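Local coordinates for protein geranylgeranyl pyrophosphate synthetase (Pyrococcus horikoshii, PDB 1WY0) that probably condenses isopentenyl diphosphate with allylic diphosphates to build geranylgeranyl diphosphate, the C20 precursor of archaeal membrane lipids, at residues E2-L7 with L333-V338; I22-P27 with V125-I130; R39-A44 with E93-K98; E160-S163 with E168-M171; L263-K268 with K284-E289. All blocks are in the same frame, centred on the assembly; numbering follows the deposited sequence.

Contact 1 (E2-L7 with L333-V338)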
# COMPACT_ATOMS: atom_id res chain seq x y z
N GLU A 2 14.05 -15.95 -33.73
CA GLU A 2 13.14 -17.06 -33.94
C GLU A 2 12.88 -17.83 -32.64
O GLU A 2 11.75 -18.09 -32.25
CB GLU A 2 13.75 -17.99 -34.98
CG GLU A 2 13.90 -17.31 -36.35
CD GLU A 2 13.19 -18.14 -37.40
OE1 GLU A 2 11.97 -18.24 -37.33
OE2 GLU A 2 13.87 -18.68 -38.27
N LYS A 3 13.98 -18.22 -31.98
CA LYS A 3 13.84 -18.86 -30.68
C LYS A 3 13.12 -17.94 -29.70
O LYS A 3 12.42 -18.37 -28.79
CB LYS A 3 15.24 -19.19 -30.16
CG LYS A 3 16.34 -18.52 -30.98
CD LYS A 3 17.07 -17.44 -30.20
CE LYS A 3 18.11 -16.70 -31.04
NZ LYS A 3 18.70 -15.61 -30.26
N TYR A 4 13.33 -16.63 -29.89
CA TYR A 4 12.59 -15.65 -29.11
C TYR A 4 11.09 -15.85 -29.26
O TYR A 4 10.31 -15.63 -28.35
CB TYR A 4 12.98 -14.25 -29.60
CG TYR A 4 14.35 -13.92 -29.12
CD1 TYR A 4 15.00 -12.79 -29.60
CD2 TYR A 4 14.99 -14.73 -28.18
CE1 TYR A 4 16.27 -12.46 -29.15
CE2 TYR A 4 16.26 -14.41 -27.73
CZ TYR A 4 16.90 -13.28 -28.21
OH TYR A 4 18.16 -12.95 -27.76
N GLU A 5 10.70 -16.23 -30.50
CA GLU A 5 9.30 -16.50 -30.77
C GLU A 5 8.79 -17.66 -29.92
O GLU A 5 7.65 -17.70 -29.46
CB GLU A 5 9.16 -16.85 -32.25
CG GLU A 5 9.09 -15.61 -33.14
CD GLU A 5 9.84 -14.47 -32.48
OE1 GLU A 5 11.02 -14.29 -32.78
OE2 GLU A 5 9.24 -13.77 -31.67
N GLU A 6 9.67 -18.66 -29.74
CA GLU A 6 9.32 -19.80 -28.91
C GLU A 6 9.40 -19.45 -27.42
O GLU A 6 8.61 -19.91 -26.60
CB GLU A 6 10.28 -20.95 -29.22
CG GLU A 6 9.78 -22.29 -28.71
CD GLU A 6 10.37 -23.40 -29.55
OE1 GLU A 6 11.35 -24.00 -29.12
OE2 GLU A 6 9.84 -23.66 -30.63
N LEU A 7 10.37 -18.61 -27.06
CA LEU A 7 10.53 -18.18 -25.68
C LEU A 7 9.25 -17.45 -25.28
O LEU A 7 8.69 -17.70 -24.22
CB LEU A 7 11.73 -17.24 -25.53
CG LEU A 7 11.80 -16.47 -24.20
CD1 LEU A 7 11.80 -17.44 -23.02
CD2 LEU A 7 13.05 -15.62 -24.19
N LEU A 333 16.04 -14.65 -22.28
CA LEU A 333 15.32 -13.45 -21.84
C LEU A 333 16.30 -12.32 -21.57
O LEU A 333 16.16 -11.22 -22.11
CB LEU A 333 14.52 -13.76 -20.57
CG LEU A 333 13.67 -12.65 -19.96
CD1 LEU A 333 12.56 -12.22 -20.91
CD2 LEU A 333 13.07 -13.17 -18.66
N ALA A 334 17.31 -12.60 -20.75
CA ALA A 334 18.30 -11.59 -20.43
C ALA A 334 18.95 -11.05 -21.69
O ALA A 334 19.22 -9.85 -21.81
CB ALA A 334 19.36 -12.18 -19.51
N LYS A 335 19.21 -11.94 -22.64
CA LYS A 335 19.85 -11.54 -23.89
C LYS A 335 18.88 -10.75 -24.76
O LYS A 335 19.27 -9.81 -25.44
CB LYS A 335 20.38 -12.78 -24.63
CG LYS A 335 21.65 -12.52 -25.42
CD LYS A 335 22.04 -13.74 -26.27
CE LYS A 335 23.27 -13.44 -27.13
NZ LYS A 335 23.65 -14.58 -28.01
N PHE A 336 17.61 -11.13 -24.73
CA PHE A 336 16.60 -10.42 -25.51
C PHE A 336 16.42 -9.00 -24.97
O PHE A 336 16.33 -8.02 -25.69
CB PHE A 336 15.28 -11.18 -25.38
CG PHE A 336 14.16 -10.37 -25.98
CD1 PHE A 336 14.03 -10.30 -27.37
CD2 PHE A 336 13.24 -9.74 -25.16
CE1 PHE A 336 12.96 -9.61 -27.93
CE2 PHE A 336 12.17 -9.05 -25.73
CZ PHE A 336 12.03 -8.98 -27.11
N ILE A 337 16.32 -8.93 -23.64
CA ILE A 337 16.06 -7.66 -23.01
C ILE A 337 17.06 -6.57 -23.42
O ILE A 337 16.85 -5.39 -23.20
CB ILE A 337 16.09 -7.89 -21.50
CG1 ILE A 337 14.69 -8.23 -21.00
CG2 ILE A 337 16.56 -6.61 -20.80
CD1 ILE A 337 14.68 -8.56 -19.50
N VAL A 338 18.20 -7.01 -24.01
CA VAL A 338 19.23 -6.03 -24.37
C VAL A 338 19.53 -5.97 -25.88
O VAL A 338 20.39 -5.22 -26.34
CB VAL A 338 20.52 -6.35 -23.60
CG1 VAL A 338 21.13 -7.65 -24.11
CG2 VAL A 338 21.51 -5.21 -23.78

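Contact 2 (I22-P27 with V125-I130)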
# COMPACT_ATOMS: atom_id res chain seq x y z
N ILE A 22 -4.55 -14.45 -10.72
CA ILE A 22 -4.66 -13.02 -10.52
C ILE A 22 -6.12 -12.58 -10.48
O ILE A 22 -6.54 -11.91 -9.54
CB ILE A 22 -3.95 -12.23 -11.65
CG1 ILE A 22 -2.44 -12.25 -11.43
CG2 ILE A 22 -4.48 -10.80 -11.71
CD1 ILE A 22 -1.65 -11.55 -12.50
N PHE A 23 -6.88 -12.98 -11.48
CA PHE A 23 -8.27 -12.58 -11.54
C PHE A 23 -9.24 -13.29 -10.61
O PHE A 23 -10.42 -12.96 -10.57
CB PHE A 23 -8.75 -12.63 -12.99
CG PHE A 23 -8.12 -11.57 -13.85
CD1 PHE A 23 -8.33 -10.22 -13.58
CD2 PHE A 23 -7.27 -11.91 -14.90
CE1 PHE A 23 -7.70 -9.24 -14.31
CE2 PHE A 23 -6.63 -10.93 -15.64
CZ PHE A 23 -6.84 -9.59 -15.35
N GLU A 24 -8.75 -14.26 -9.85
CA GLU A 24 -9.63 -14.91 -8.90
C GLU A 24 -9.43 -14.16 -7.60
O GLU A 24 -10.28 -14.19 -6.71
CB GLU A 24 -9.30 -16.40 -8.75
CG GLU A 24 -8.18 -16.76 -7.80
CD GLU A 24 -8.09 -18.26 -7.59
OE1 GLU A 24 -8.23 -19.00 -8.59
OE2 GLU A 24 -7.88 -18.70 -6.43
N LEU A 25 -8.29 -13.46 -7.50
CA LEU A 25 -7.97 -12.64 -6.34
C LEU A 25 -8.64 -11.28 -6.52
O LEU A 25 -9.15 -10.71 -5.56
CB LEU A 25 -6.45 -12.46 -6.21
CG LEU A 25 -5.63 -13.56 -5.53
CD1 LEU A 25 -4.17 -13.22 -5.63
CD2 LEU A 25 -6.04 -13.70 -4.07
N ILE A 26 -8.63 -10.76 -7.74
CA ILE A 26 -9.28 -9.48 -8.02
C ILE A 26 -10.36 -9.67 -9.07
O ILE A 26 -10.20 -9.33 -10.24
CB ILE A 26 -8.27 -8.38 -8.48
CG1 ILE A 26 -7.47 -8.84 -9.71
CG2 ILE A 26 -7.29 -8.06 -7.36
CD1 ILE A 26 -6.54 -7.76 -10.24
N PRO A 27 -11.50 -10.25 -8.66
CA PRO A 27 -12.66 -10.48 -9.51
C PRO A 27 -13.58 -9.25 -9.54
O PRO A 27 -13.38 -8.26 -8.85
CB PRO A 27 -13.41 -11.68 -8.94
CG PRO A 27 -13.21 -11.54 -7.43
CD PRO A 27 -11.79 -10.81 -7.35
N VAL A 125 0.47 -14.32 -1.21
CA VAL A 125 1.59 -14.92 -0.50
C VAL A 125 1.08 -15.92 0.53
O VAL A 125 1.65 -16.99 0.71
CB VAL A 125 2.43 -13.86 0.23
CG1 VAL A 125 3.45 -14.53 1.13
CG2 VAL A 125 3.13 -12.97 -0.78
N ALA A 126 -0.00 -15.55 1.22
CA ALA A 126 -0.58 -16.41 2.24
C ALA A 126 -1.13 -17.71 1.65
O ALA A 126 -0.92 -18.78 2.21
CB ALA A 126 -1.68 -15.66 2.99
N ARG A 127 -1.83 -17.62 0.51
CA ARG A 127 -2.39 -18.81 -0.14
C ARG A 127 -1.35 -19.79 -0.68
O ARG A 127 -1.70 -20.89 -1.11
CB ARG A 127 -3.30 -18.40 -1.31
CG ARG A 127 -4.57 -17.68 -0.92
CD ARG A 127 -5.48 -17.55 -2.12
NE ARG A 127 -6.73 -16.87 -1.80
CZ ARG A 127 -7.72 -16.71 -2.66
NH1 ARG A 127 -7.62 -17.20 -3.89
NH2 ARG A 127 -8.82 -16.06 -2.30
N ALA A 128 -0.07 -19.42 -0.65
CA ALA A 128 0.97 -20.31 -1.15
C ALA A 128 0.96 -21.65 -0.42
O ALA A 128 0.61 -21.72 0.76
CB ALA A 128 2.34 -19.65 -1.01
N GLU A 129 1.35 -22.71 -1.13
CA GLU A 129 1.40 -24.06 -0.57
C GLU A 129 2.86 -24.48 -0.42
O GLU A 129 3.39 -25.21 -1.25
CB GLU A 129 0.72 -25.07 -1.50
CG GLU A 129 1.00 -24.90 -2.98
CD GLU A 129 -0.06 -24.08 -3.70
OE1 GLU A 129 -1.08 -23.74 -3.05
OE2 GLU A 129 0.14 -23.75 -4.89
N ILE A 130 3.51 -24.02 0.64
CA ILE A 130 4.91 -24.36 0.85
C ILE A 130 5.24 -24.53 2.33
O ILE A 130 4.48 -24.09 3.19
CB ILE A 130 5.82 -23.29 0.24
CG1 ILE A 130 5.41 -21.90 0.75
CG2 ILE A 130 5.73 -23.34 -1.28
CD1 ILE A 130 6.25 -20.77 0.18

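Contact 3 (R39-A44 with E93-K98)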
# COMPACT_ATOMS: atom_id res chain seq x y z
N ARG A 39 -8.33 -3.89 -11.54
CA ARG A 39 -8.17 -4.81 -12.66
C ARG A 39 -7.66 -4.15 -13.94
O ARG A 39 -7.12 -4.83 -14.81
CB ARG A 39 -9.52 -5.49 -12.97
CG ARG A 39 -9.84 -6.69 -12.10
CD ARG A 39 -11.35 -6.97 -12.08
NE ARG A 39 -11.88 -7.30 -13.40
CZ ARG A 39 -12.00 -8.54 -13.87
NH1 ARG A 39 -11.64 -9.57 -13.13
NH2 ARG A 39 -12.47 -8.74 -15.09
N HIS A 40 -7.83 -2.84 -14.05
CA HIS A 40 -7.42 -2.13 -15.26
C HIS A 40 -6.03 -2.45 -15.82
O HIS A 40 -5.90 -2.83 -16.99
CB HIS A 40 -7.57 -0.62 -15.06
CG HIS A 40 -7.40 0.17 -16.32
ND1 HIS A 40 -8.26 0.06 -17.39
CD2 HIS A 40 -6.45 1.06 -16.70
CE1 HIS A 40 -7.85 0.84 -18.37
NE2 HIS A 40 -6.75 1.45 -17.98
N TYR A 41 -4.97 -2.30 -15.02
CA TYR A 41 -3.65 -2.60 -15.57
C TYR A 41 -3.43 -4.09 -15.82
O TYR A 41 -2.89 -4.47 -16.85
CB TYR A 41 -2.54 -2.02 -14.69
CG TYR A 41 -2.38 -0.52 -14.83
CD1 TYR A 41 -3.05 0.19 -15.83
CD2 TYR A 41 -1.56 0.19 -13.96
CE1 TYR A 41 -2.90 1.56 -15.96
CE2 TYR A 41 -1.41 1.56 -14.08
CZ TYR A 41 -2.07 2.25 -15.07
OH TYR A 41 -1.91 3.62 -15.18
N PRO A 42 -3.84 -4.96 -14.87
CA PRO A 42 -3.67 -6.40 -15.05
C PRO A 42 -4.36 -6.90 -16.34
O PRO A 42 -3.88 -7.83 -16.98
CB PRO A 42 -4.31 -6.97 -13.79
CG PRO A 42 -3.93 -5.95 -12.77
CD PRO A 42 -4.23 -4.65 -13.49
N LEU A 43 -5.48 -6.27 -16.69
CA LEU A 43 -6.29 -6.58 -17.87
C LEU A 43 -5.66 -6.06 -19.17
O LEU A 43 -6.04 -6.41 -20.27
CB LEU A 43 -7.67 -5.94 -17.69
CG LEU A 43 -8.69 -6.86 -17.01
CD1 LEU A 43 -10.07 -6.20 -16.92
CD2 LEU A 43 -8.90 -8.18 -17.76
N ALA A 44 -4.68 -5.14 -19.01
CA ALA A 44 -4.05 -4.61 -20.20
C ALA A 44 -3.31 -5.70 -20.98
O ALA A 44 -2.88 -5.52 -22.11
CB ALA A 44 -3.08 -3.51 -19.77
N GLU A 93 -0.04 10.18 -18.56
CA GLU A 93 -1.35 10.27 -19.18
C GLU A 93 -1.94 8.90 -19.51
O GLU A 93 -3.03 8.54 -19.09
CB GLU A 93 -1.23 11.12 -20.45
CG GLU A 93 -2.33 12.18 -20.54
CD GLU A 93 -1.95 13.41 -19.74
OE1 GLU A 93 -2.56 14.45 -19.93
OE2 GLU A 93 -1.06 13.30 -18.90
N THR A 94 -1.19 8.11 -20.31
CA THR A 94 -1.74 6.83 -20.76
C THR A 94 -0.71 5.70 -20.79
O THR A 94 0.28 5.74 -21.51
CB THR A 94 -2.34 7.02 -22.16
OG1 THR A 94 -1.28 7.10 -23.12
CG2 THR A 94 -3.16 8.32 -22.22
N ARG A 95 -0.97 4.68 -19.95
CA ARG A 95 -0.24 3.43 -20.05
C ARG A 95 -0.76 2.63 -21.23
O ARG A 95 -1.93 2.70 -21.59
CB ARG A 95 -0.45 2.65 -18.76
CG ARG A 95 0.59 1.55 -18.55
CD ARG A 95 0.80 1.23 -17.07
NE ARG A 95 1.59 2.28 -16.42
CZ ARG A 95 2.93 2.21 -16.55
NH1 ARG A 95 3.48 1.22 -17.23
NH2 ARG A 95 3.70 3.16 -16.00
N ARG A 96 0.16 1.90 -21.89
CA ARG A 96 -0.28 1.17 -23.07
C ARG A 96 -0.98 2.12 -24.04
O ARG A 96 -0.57 3.26 -24.25
CB ARG A 96 -1.26 0.09 -22.61
CG ARG A 96 -0.84 -1.31 -23.05
CD ARG A 96 0.43 -1.79 -22.34
NE ARG A 96 0.10 -2.71 -21.25
CZ ARG A 96 1.11 -3.41 -20.71
NH1 ARG A 96 2.34 -3.25 -21.16
NH2 ARG A 96 0.87 -4.26 -19.71
N GLY A 97 -2.07 1.62 -24.66
CA GLY A 97 -2.85 2.47 -25.54
C GLY A 97 -4.13 2.95 -24.84
O GLY A 97 -5.13 3.26 -25.47
N LYS A 98 -4.12 2.97 -23.51
CA LYS A 98 -5.29 3.43 -22.79
C LYS A 98 -4.93 4.42 -21.69
O LYS A 98 -3.78 4.58 -21.30
CB LYS A 98 -5.99 2.20 -22.22
CG LYS A 98 -6.58 1.30 -23.32
CD LYS A 98 -6.27 -0.19 -23.12
CE LYS A 98 -7.18 -1.08 -23.99
NZ LYS A 98 -6.46 -1.53 -25.18
O HOH W 1 -3.93 1.87 -19.26
O HOH W 2 -1.11 -6.13 -17.66

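Contact 4 (E160-S163 with E168-M171)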
# COMPACT_ATOMS: atom_id res chain seq x y z
N GLU A 160 13.55 15.46 -8.61
CA GLU A 160 12.82 16.58 -9.20
C GLU A 160 13.21 17.92 -8.56
O GLU A 160 13.04 18.99 -9.13
CB GLU A 160 11.32 16.34 -9.01
CG GLU A 160 10.46 17.25 -9.89
CD GLU A 160 9.01 17.15 -9.47
OE1 GLU A 160 8.49 16.04 -9.40
OE2 GLU A 160 8.39 18.19 -9.23
N LYS A 161 13.70 17.83 -7.32
CA LYS A 161 14.08 19.01 -6.54
C LYS A 161 15.39 19.62 -7.05
O LYS A 161 16.00 20.47 -6.41
CB LYS A 161 14.25 18.58 -5.08
CG LYS A 161 13.05 18.99 -4.22
CD LYS A 161 12.90 18.13 -2.97
CE LYS A 161 12.97 18.95 -1.68
NZ LYS A 161 12.81 18.07 -0.52
N LYS A 162 15.88 19.09 -8.19
CA LYS A 162 17.23 19.47 -8.60
C LYS A 162 17.46 19.19 -10.09
O LYS A 162 16.85 18.32 -10.69
CB LYS A 162 18.21 18.64 -7.75
CG LYS A 162 19.68 19.02 -7.99
CD LYS A 162 20.63 18.18 -7.13
CE LYS A 162 22.07 18.21 -7.66
NZ LYS A 162 22.56 16.84 -7.82
N SER A 163 18.37 19.94 -10.72
CA SER A 163 18.62 19.77 -12.15
C SER A 163 19.54 18.62 -12.55
O SER A 163 19.26 17.93 -13.53
CB SER A 163 19.15 21.07 -12.74
OG SER A 163 18.19 22.11 -12.64
N GLU A 168 26.16 7.68 -9.60
CA GLU A 168 25.96 6.96 -8.36
C GLU A 168 24.55 7.14 -7.80
O GLU A 168 23.97 6.21 -7.26
CB GLU A 168 26.97 7.43 -7.31
CG GLU A 168 26.82 6.72 -5.99
CD GLU A 168 27.55 7.42 -4.88
OE1 GLU A 168 28.80 7.48 -4.95
OE2 GLU A 168 26.87 7.92 -3.95
N GLU A 169 24.03 8.36 -7.90
CA GLU A 169 22.69 8.65 -7.41
C GLU A 169 21.70 7.86 -8.25
O GLU A 169 20.85 7.14 -7.71
CB GLU A 169 22.40 10.14 -7.51
CG GLU A 169 22.76 10.90 -6.23
CD GLU A 169 22.72 12.41 -6.41
OE1 GLU A 169 23.04 12.91 -7.51
OE2 GLU A 169 22.39 13.11 -5.43
N TYR A 170 21.82 7.98 -9.57
CA TYR A 170 20.83 7.29 -10.38
C TYR A 170 20.90 5.77 -10.19
O TYR A 170 19.90 5.10 -9.98
CB TYR A 170 21.09 7.63 -11.85
CG TYR A 170 20.38 6.66 -12.73
CD1 TYR A 170 19.04 6.89 -13.06
CD2 TYR A 170 21.03 5.53 -13.22
CE1 TYR A 170 18.37 5.99 -13.88
CE2 TYR A 170 20.36 4.63 -14.03
CZ TYR A 170 19.03 4.86 -14.36
OH TYR A 170 18.35 3.97 -15.17
N MET A 171 22.07 5.14 -10.16
CA MET A 171 22.16 3.70 -9.93
C MET A 171 21.61 3.25 -8.58
O MET A 171 21.12 2.14 -8.45
CB MET A 171 23.60 3.22 -10.08
CG MET A 171 24.12 3.17 -11.51
SD MET A 171 22.98 2.43 -12.69
CE MET A 171 23.11 0.69 -12.23

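Contact 5 (L263-K268 with K284-E289)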
# COMPACT_ATOMS: atom_id res chain seq x y z
N LEU A 263 20.64 22.11 -20.17
CA LEU A 263 19.64 22.33 -19.13
C LEU A 263 18.51 23.26 -19.59
O LEU A 263 17.37 23.17 -19.13
CB LEU A 263 20.34 22.91 -17.90
CG LEU A 263 20.79 21.82 -16.92
CD1 LEU A 263 21.31 22.40 -15.61
CD2 LEU A 263 19.66 20.86 -16.55
N LYS A 264 18.85 24.19 -20.49
CA LYS A 264 17.79 25.03 -21.04
C LYS A 264 16.76 24.17 -21.77
O LYS A 264 15.55 24.32 -21.61
CB LYS A 264 18.42 26.03 -22.01
CG LYS A 264 18.92 27.29 -21.29
CD LYS A 264 19.08 28.47 -22.25
CE LYS A 264 20.55 28.73 -22.60
NZ LYS A 264 20.63 29.38 -23.91
N ILE A 265 17.27 23.26 -22.62
CA ILE A 265 16.38 22.47 -23.46
C ILE A 265 16.11 21.07 -22.88
O ILE A 265 15.85 20.11 -23.60
CB ILE A 265 17.02 22.32 -24.84
CG1 ILE A 265 18.41 21.69 -24.71
CG2 ILE A 265 17.20 23.71 -25.48
CD1 ILE A 265 19.13 21.59 -26.05
N PHE A 266 16.20 20.97 -21.54
CA PHE A 266 15.97 19.71 -20.84
C PHE A 266 14.74 19.79 -19.93
O PHE A 266 14.65 20.63 -19.04
CB PHE A 266 17.21 19.39 -20.01
CG PHE A 266 17.07 18.04 -19.38
CD1 PHE A 266 16.86 16.93 -20.18
CD2 PHE A 266 17.14 17.91 -18.00
CE1 PHE A 266 16.72 15.67 -19.60
CE2 PHE A 266 17.01 16.65 -17.42
CZ PHE A 266 16.80 15.53 -18.22
N GLY A 267 13.75 18.91 -20.14
CA GLY A 267 12.58 18.90 -19.28
C GLY A 267 11.78 20.20 -19.39
O GLY A 267 11.13 20.64 -18.45
N LYS A 268 11.82 20.81 -20.58
CA LYS A 268 11.09 22.05 -20.82
C LYS A 268 9.74 21.78 -21.49
O LYS A 268 9.52 20.69 -22.04
CB LYS A 268 11.92 22.99 -21.71
CG LYS A 268 11.22 24.30 -22.06
CD LYS A 268 12.02 25.10 -23.08
CE LYS A 268 12.22 24.31 -24.38
NZ LYS A 268 13.09 25.02 -25.36
N LYS A 284 11.60 19.94 -32.28
CA LYS A 284 12.38 18.93 -32.99
C LYS A 284 13.85 19.32 -32.92
O LYS A 284 14.71 18.47 -32.68
CB LYS A 284 11.96 18.87 -34.47
CG LYS A 284 10.47 18.71 -34.74
CD LYS A 284 10.14 18.84 -36.23
CE LYS A 284 8.63 18.75 -36.50
NZ LYS A 284 8.29 18.91 -37.96
N SER A 285 14.14 20.60 -33.12
CA SER A 285 15.50 21.11 -33.08
C SER A 285 16.15 21.03 -31.70
O SER A 285 17.32 20.67 -31.60
CB SER A 285 15.54 22.56 -33.57
OG SER A 285 16.87 23.06 -33.57
N ASP A 286 15.41 21.36 -30.65
CA ASP A 286 15.95 21.32 -29.30
C ASP A 286 16.19 19.89 -28.84
O ASP A 286 17.18 19.60 -28.17
CB ASP A 286 15.01 22.01 -28.30
CG ASP A 286 14.83 23.48 -28.59
OD1 ASP A 286 15.81 24.14 -28.98
OD2 ASP A 286 13.70 23.98 -28.41
N VAL A 287 15.25 19.00 -29.19
CA VAL A 287 15.38 17.60 -28.84
C VAL A 287 16.65 17.04 -29.46
O VAL A 287 17.45 16.38 -28.79
CB VAL A 287 14.17 16.78 -29.35
CG1 VAL A 287 14.51 15.29 -29.41
CG2 VAL A 287 12.98 17.00 -28.45
N MET A 288 16.85 17.31 -30.75
CA MET A 288 18.03 16.82 -31.44
C MET A 288 19.30 17.47 -30.92
O MET A 288 20.33 16.81 -30.81
CB MET A 288 17.92 17.06 -32.95
CG MET A 288 19.09 16.47 -33.74
SD MET A 288 18.77 16.32 -35.50
CE MET A 288 17.40 15.17 -35.47
N GLU A 289 19.25 18.76 -30.63
CA GLU A 289 20.42 19.45 -30.10
C GLU A 289 20.82 18.85 -28.76
O GLU A 289 22.00 18.84 -28.41
CB GLU A 289 20.14 20.95 -29.93
CG GLU A 289 21.18 21.66 -29.07
CD GLU A 289 21.02 23.17 -29.01
OE1 GLU A 289 19.91 23.68 -29.30
OE2 GLU A 289 22.01 23.84 -28.66

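Contact 1 (E2-L7 with L333-V338)
Tyr4 and Phe336 form a T-shaped (edge-to-face) pair that ties the first turn of helix 3-25 to the C-terminal part of helix 325-336. The ring centroids are 5.1 Å apart and the planes stand at 77°, with the edge of Phe336 directed at the face of Tyr4; the closest carbons are Tyr4 CD1 and Phe336 CD1, at 3.5 Å. Phe336 CB lies over the tyrosine ring as well, 4.1 Å from its centroid and 19° off the normal, a CH-pi contact. With CG of Phe336 anti to the backbone N (chi1 171°), its CB and CD1 edge both bear on the tyrosine. The phenol oxygen reaches the backbone of the other segment: Tyr4 OH is 3.6 Å from Phe336 N and 3.8 Å from Lys335 CB, and it hydrogen-bonds to Glu339 OE1. One turn on, Leu7 CD2 packs against backbone, 3.7 Å from Leu333 N, because the CB of Leu333 points away. Lys3 NZ and Lys335 NZ, both on exposed residues, are like charges 5.5 Å apart. Phe8 adds a second edge-to-face partner to Phe336, and Leu7 and Leu333 both reach helix 49-57. The result is a small aromatic cluster joining the two chain ends in the all-helical polyprenyl synthetase fold.

Contact 2 (I22-P27 with V125-I130)
Glu24 and Arg127 make a salt bridge, supported by a leucine, that joins the last turn of helix 3-25 to the C-terminal end region of helix 107-126. The evidence is compact: 122 Å² is buried in total, and Glu24 OE2 stands 3.0 Å from Arg127 NH1, approaching the guanidinium at its edge. Carboxylate and guanidinium planes are 61° apart, so the two groups do not pair flat against each other. Leu25 supplies the apolar half. Its CD2 lies over the centre of one guanidinium face, 3.7 Å from Arg127 CZ, while the two side chains run past each other in opposite directions. Arg127 bridges the gap by stretching out fully from CG to NE (chi3 180°), which suits a CA separation of 10.4 Å between Leu25 and Arg127. Arg127 NH2 has a second acid, Glu123; together the two carboxylates and the leucine methyl are likely to restrict rotation of the guanidinium. Leu25 O is hydrogen-bonded to Lys120 NZ, adding a polar tie to helix 107-126. Among the neighbouring helices, 69-90 lies beside both partners, with Leu77 against Leu25 and Tyr70 against Arg127, and Ala126 packs on Leu139 of the second subunit.

Contact 3 (R39-A44 with E93-K98)
Tyr41 and Arg95 bring the two backbones to 8.2 Å between CA atoms, and Ala44 and Arg96 to 7.5 Å. Residues 41-44 keep helical phi/psi beyond the regular helix, whereas Arg95 to Lys98 form a type II' turn, with Arg96 at positive phi and Lys98 N bonded to Arg95 O at 2.9 Å. Across this gap Arg95 CD sits over the face of Tyr41, 3.7 Å from the ring centroid and 14° off its normal, a CH-pi contact. The guanidinium is inclined at 67° to the ring and so does not stack on it; the bend at chi3 (-75°) goes with this tilt, and Arg95 NE is in a salt bridge with Asp87. Tyr41 OH makes a weak hydrogen bond to the same Asp87 oxygen. With a serine here, the methylene of Arg95 would probably lose the ring it lies against, and its chain would be freer to turn. Ala44 CB touches the guanidinium edge of Arg96, 3.6 Å from NE. Water 2 donates to Tyr41 O at 2.6 Å and accepts weakly from Arg96 NH2. His40 NE2 is hydrogen-bonded to Pro99 O, with water 1 also 3.1 Å from His40 NE2. Asp87 belongs to the family's DDxxD motif, so the chemistry implies that a tyrosine face and an aspartate probably help to orient an arginine that, as in relatives, would lie close to the diphosphate site.

Contact 4 (E160-S163 with E168-M171)
Lys162 and Glu169 approach from backbones whose CA atoms are 12.2 Å apart, the lysine in the loop between helices 132-159 and 167-193 and the glutamate in the opening turn of helix 167-193. Such a gap can be crossed by long side chains alone, and the 42 Å² buried in total agrees with that. Lys162 runs out with CG anti to the backbone N (chi1 -175°) and stays nearly straight until a bend at its last torsion, chi4 -127°, which places the ammonium group. Glu169 is extended beyond CG and meets the lysine at about a right angle. The charged ends remain well apart: Lys162 NZ is 4.0 Å from Glu169 OE1, a long salt bridge. A firmer partner for the ammonium is Thr164 O, to which Lys162 NZ is hydrogen-bonded. At the helix start, Glu169 N is hydrogen-bonded to Thr166 OG1, while Tyr170 and Met171 pack on helix 197-224. Position in the first turn would probably favour a negative charge on Glu169. The chemistry therefore implies a loose electrostatic attraction at the surface, added to a local loop bond, in which distance and solvent are likely to limit the strength of the pair.

Contact 5 (L263-K268 with K284-E289)
Ile265 leans on one side of helix 283-296, where its CA comes within 6.0 Å of that of Asp286. Starting at the branch point, Ile265 CB is 4.0 Å from Asp286 CB. The CG2 methyl then lies beside the carboxylate, 3.8 Å from Asp286 OD1. The other branch leaves with CG1 between the backbone N and the carbonyl carbon (chi1 57°) and continues straight to CD1, which settles between two residues one helical turn apart: 3.5 Å from Asp286 O and 3.7 Å from Glu289 CG. An alanine in this position would probably open a gap beside Asp286 and Glu289, since CG2 and CD1 make most of these contacts. A polar tie lies alongside. Lys268, its chain bent at chi3, brings NZ 3.3 Å from Asp286 OD2, a salt bridge whose hydrogen bond is weak. Glu289 has its own charged partner, Arg261, through OE2, so both acids that flank the isoleucine are matched by basic residues. The contact thus sets the end of helix 256-264 and the turn after it against helix 283-296, across an unmodelled connection (269-281), while helix 236-240 adjoins both parts, Ile238 packing on Phe266 and Arg239 on Val287.

How the contacts relate
None of the five is wholly core: contacts 1, 2 and 5 are partly buried, while contacts 3 and 4 lie at the surface. Helix 3-25 serves both contact 1, at its start, and contact 2, at its end. The first is aromatic and apolar; the second pairs ions under a leucine. Contact 3 meets contact 2 where Phe23 packs on Leu43 and Arg39 NH1 probably bonds to Ile26 O, and its water-mediated links differ from the direct charge pairs of contacts 4 and 5. Those two touch through Ser163 and Leu263; contact 4 is a single long ion pair, whereas contact 5 adds a buried isoleucine. Contact 1 closes the chain ends; the others nest within it.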